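Local coordinates for protein phosphoribosylaminoimidazole-succinocarboxamide synthase (Ehrlichia chaffeensis str. Arkansas, PDB 3KRE) that catalyses the ATP-dependent joining of L-aspartate to carboxyaminoimidazole ribonucleotide, forming SAICAR in de novo purine biosynthesis, at residues G156-S160 / F161-T165. Sequence-based numbering, arbitrary orientation.
Sequences GHILS and FQWLT
His157, Phe161 and Trp163 gather into an aromatic cluster where the short helix 155-160 ends. The imidazole and phenyl planes are nearly parallel (19°) but slid apart, so His157 NE2 sits above the rim of the Phe161 ring, with CD2 of His157 3.4 Å from CD1 of Phe161. With His157 CG anti to the backbone N (chi1 -172°), the imidazole is brought alongside the Phe161 ring and close to Trp163; its NE2 comes within 3.6 Å of Trp163 CH2, the two rings meeting obliquely.

Phe161 N makes a regular helical bond to His157 O (2.9 Å, nearly straight). Gln162 then turns to positive phi (58°) and the helix closes in a Schellman motif, with Trp163 N bonded to Ile158 O (3.1 Å) and, inside it, Gln162 N bonded weakly to Leu159 O. One water donates to both Leu159 O and Leu164 O; another links Ser160 O to Gln162 NE2.

On the apolar side, Ile158 CG2 packs 3.8 Å from Leu164 CB, while Ile158 CG1 touches Trp163 CE3.

Ile158, Trp163 and Leu164 rest on Ile110 of strand 110-115, Trp163 stacks with Tyr143, and Thr165 N-caps helix 166-189, whose Leu169 touches Leu159.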
ATOM      1  N   GLY A 156       2.097 -19.998 -10.243  1.00  4.41           N
ATOM      2  CA  GLY A 156       1.561 -20.766 -11.328  1.00  4.10           C
ATOM      3  C   GLY A 156       0.124 -20.407 -11.617  1.00  3.95           C
ATOM      4  O   GLY A 156      -0.292 -20.434 -12.760  1.00  3.41           O
ATOM      5  N   HIS A 157      -0.604 -20.025 -10.578  1.00  3.71           N
ATOM      6  CA  HIS A 157      -1.981 -19.556 -10.718  1.00  4.86           C
ATOM      7  C   HIS A 157      -1.988 -18.249 -11.493  1.00  5.09           C
ATOM      8  O   HIS A 157      -2.702 -18.111 -12.503  1.00  5.02           O
ATOM      9  CB  HIS A 157      -2.584 -19.348  -9.345  1.00  4.48           C
ATOM     10  CG  HIS A 157      -4.052 -19.056  -9.342  1.00  6.47           C
ATOM     11  ND1 HIS A 157      -4.940 -19.728  -8.524  1.00  7.94           N
ATOM     12  CD2 HIS A 157      -4.787 -18.147 -10.029  1.00  8.14           C
ATOM     13  CE1 HIS A 157      -6.153 -19.243  -8.711  1.00 10.00           C
ATOM     14  NE2 HIS A 157      -6.088 -18.282  -9.617  1.00  7.53           N
ATOM     15  N   ILE A 158      -1.167 -17.317 -11.039  1.00  5.47           N
ATOM     16  CA  ILE A 158      -1.033 -16.013 -11.711  1.00  6.54           C
ATOM     17  C   ILE A 158      -0.716 -16.219 -13.186  1.00  6.89           C
ATOM     18  O   ILE A 158      -1.331 -15.609 -14.036  1.00  8.45           O
ATOM     19  CB  ILE A 158       0.030 -15.139 -11.008  1.00  6.80           C
ATOM     20  CG1 ILE A 158      -0.447 -14.724  -9.613  1.00  6.71           C
ATOM     21  CG2 ILE A 158       0.418 -13.912 -11.889  1.00  7.92           C
ATOM     22  CD1 ILE A 158       0.699 -14.235  -8.671  1.00  8.34           C
ATOM     23  N   LEU A 159       0.218 -17.119 -13.487  1.00  7.86           N
ATOM     24  CA  LEU A 159       0.633 -17.346 -14.860  1.00  8.64           C
ATOM     25  C   LEU A 159      -0.437 -18.062 -15.679  1.00  8.41           C
ATOM     26  O   LEU A 159      -0.662 -17.727 -16.847  1.00  9.01           O
ATOM     27  CB  LEU A 159       1.937 -18.154 -14.903  1.00  8.77           C
ATOM     28  CG  LEU A 159       3.199 -17.487 -14.366  1.00 10.44           C
ATOM     29  CD1 LEU A 159       4.357 -18.475 -14.409  1.00 12.14           C
ATOM     30  CD2 LEU A 159       3.530 -16.215 -15.140  1.00 12.46           C
ATOM     31  N   SER A 160      -1.086 -19.047 -15.076  1.00  8.38           N
ATOM     32  CA  SER A 160      -2.131 -19.823 -15.774  1.00  9.24           C
ATOM     33  C   SER A 160      -3.300 -18.943 -16.149  1.00  9.52           C
ATOM     34  O   SER A 160      -3.835 -19.037 -17.259  1.00 10.39           O
ATOM     35  CB  SER A 160      -2.651 -20.969 -14.899  1.00  9.40           C
ATOM     36  OG  SER A 160      -3.512 -21.816 -15.638  1.00  7.75           O
ATOM     37  N   PHE A 161      -3.708 -18.104 -15.212  1.00 10.27           N
ATOM     38  CA  PHE A 161      -4.797 -17.163 -15.461  1.00 11.25           C
ATOM     39  C   PHE A 161      -4.381 -15.928 -16.280  1.00 11.79           C
ATOM     40  O   PHE A 161      -5.219 -15.064 -16.588  1.00 10.84           O
ATOM     41  CB  PHE A 161      -5.455 -16.784 -14.142  1.00 10.81           C
ATOM     42  CG  PHE A 161      -6.448 -17.808 -13.656  1.00 11.74           C
ATOM     43  CD1 PHE A 161      -6.015 -18.981 -13.062  1.00 11.15           C
ATOM     44  CD2 PHE A 161      -7.817 -17.589 -13.790  1.00 13.05           C
ATOM     45  CE1 PHE A 161      -6.922 -19.931 -12.600  1.00 10.26           C
ATOM     46  CE2 PHE A 161      -8.734 -18.524 -13.343  1.00 11.92           C
ATOM     47  CZ  PHE A 161      -8.281 -19.714 -12.750  1.00 12.86           C
ATOM     48  N   GLN A 162      -3.099 -15.871 -16.637  1.00 12.63           N
ATOM     49  CA  GLN A 162      -2.532 -14.824 -17.476  1.00 13.10           C
ATOM     50  C   GLN A 162      -2.738 -13.419 -16.902  1.00 13.13           C
ATOM     51  O   GLN A 162      -2.913 -12.463 -17.636  1.00 12.88           O
ATOM     52  CB  GLN A 162      -3.040 -14.964 -18.914  1.00 14.57           C
ATOM     53  CG  GLN A 162      -2.585 -16.266 -19.546  1.00 17.19           C
ATOM     54  CD  GLN A 162      -2.910 -16.353 -21.012  1.00 21.92           C
ATOM     55  OE1 GLN A 162      -2.020 -16.227 -21.860  1.00 28.00           O
ATOM     56  NE2 GLN A 162      -4.175 -16.542 -21.330  1.00 21.68           N
ATOM     57  N   TRP A 163      -2.672 -13.300 -15.580  1.00 11.70           N
ATOM     58  CA  TRP A 163      -2.686 -11.997 -14.938  1.00 12.01           C
ATOM     59  C   TRP A 163      -1.358 -11.275 -15.121  1.00 12.28           C
ATOM     60  O   TRP A 163      -1.340 -10.046 -15.192  1.00 10.66           O
ATOM     61  CB  TRP A 163      -3.012 -12.106 -13.475  1.00 12.25           C
ATOM     62  CG  TRP A 163      -4.339 -12.674 -13.224  1.00 12.73           C
ATOM     63  CD1 TRP A 163      -5.440 -12.647 -14.058  1.00 14.21           C
ATOM     64  CD2 TRP A 163      -4.749 -13.346 -12.045  1.00 11.33           C
ATOM     65  NE1 TRP A 163      -6.491 -13.292 -13.465  1.00 13.12           N
ATOM     66  CE2 TRP A 163      -6.100 -13.721 -12.220  1.00 11.14           C
ATOM     67  CE3 TRP A 163      -4.107 -13.678 -10.857  1.00 12.14           C
ATOM     68  CZ2 TRP A 163      -6.815 -14.404 -11.240  1.00 13.25           C
ATOM     69  CZ3 TRP A 163      -4.814 -14.368  -9.880  1.00 13.11           C
ATOM     70  CH2 TRP A 163      -6.159 -14.717 -10.074  1.00 11.67           C
ATOM     71  N   LEU A 164      -0.271 -12.065 -15.193  1.00 11.85           N
ATOM     72  CA  LEU A 164       1.056 -11.596 -15.571  1.00 11.76           C
ATOM     73  C   LEU A 164       1.732 -12.664 -16.439  1.00 11.88           C
ATOM     74  O   LEU A 164       1.396 -13.850 -16.368  1.00 11.55           O
ATOM     75  CB  LEU A 164       1.922 -11.350 -14.333  1.00 11.68           C
ATOM     76  CG  LEU A 164       1.462 -10.297 -13.337  1.00 12.43           C
ATOM     77  CD1 LEU A 164       2.296 -10.389 -12.072  1.00 12.92           C
ATOM     78  CD2 LEU A 164       1.482  -8.888 -13.958  1.00 12.59           C
ATOM     79  N   THR A 165       2.655 -12.224 -17.274  1.00 12.27           N
ATOM     80  CA  THR A 165       3.567 -13.119 -17.958  1.00 12.81           C
ATOM     81  C   THR A 165       4.694 -13.548 -17.019  1.00 13.02           C
ATOM     82  O   THR A 165       4.874 -13.014 -15.918  1.00 12.14           O
ATOM     83  CB  THR A 165       4.227 -12.444 -19.172  1.00 13.07           C
ATOM     84  OG1 THR A 165       5.115 -11.412 -18.703  1.00 12.51           O
ATOM     85  CG2 THR A 165       3.191 -11.884 -20.116  1.00 13.78           C
TER
HETATM   86  O   HOH W   1       0.891 -15.865 -18.061  1.00  9.61           O
HETATM   87  O   HOH W   2      -5.770 -17.883 -19.357  1.00 29.91           O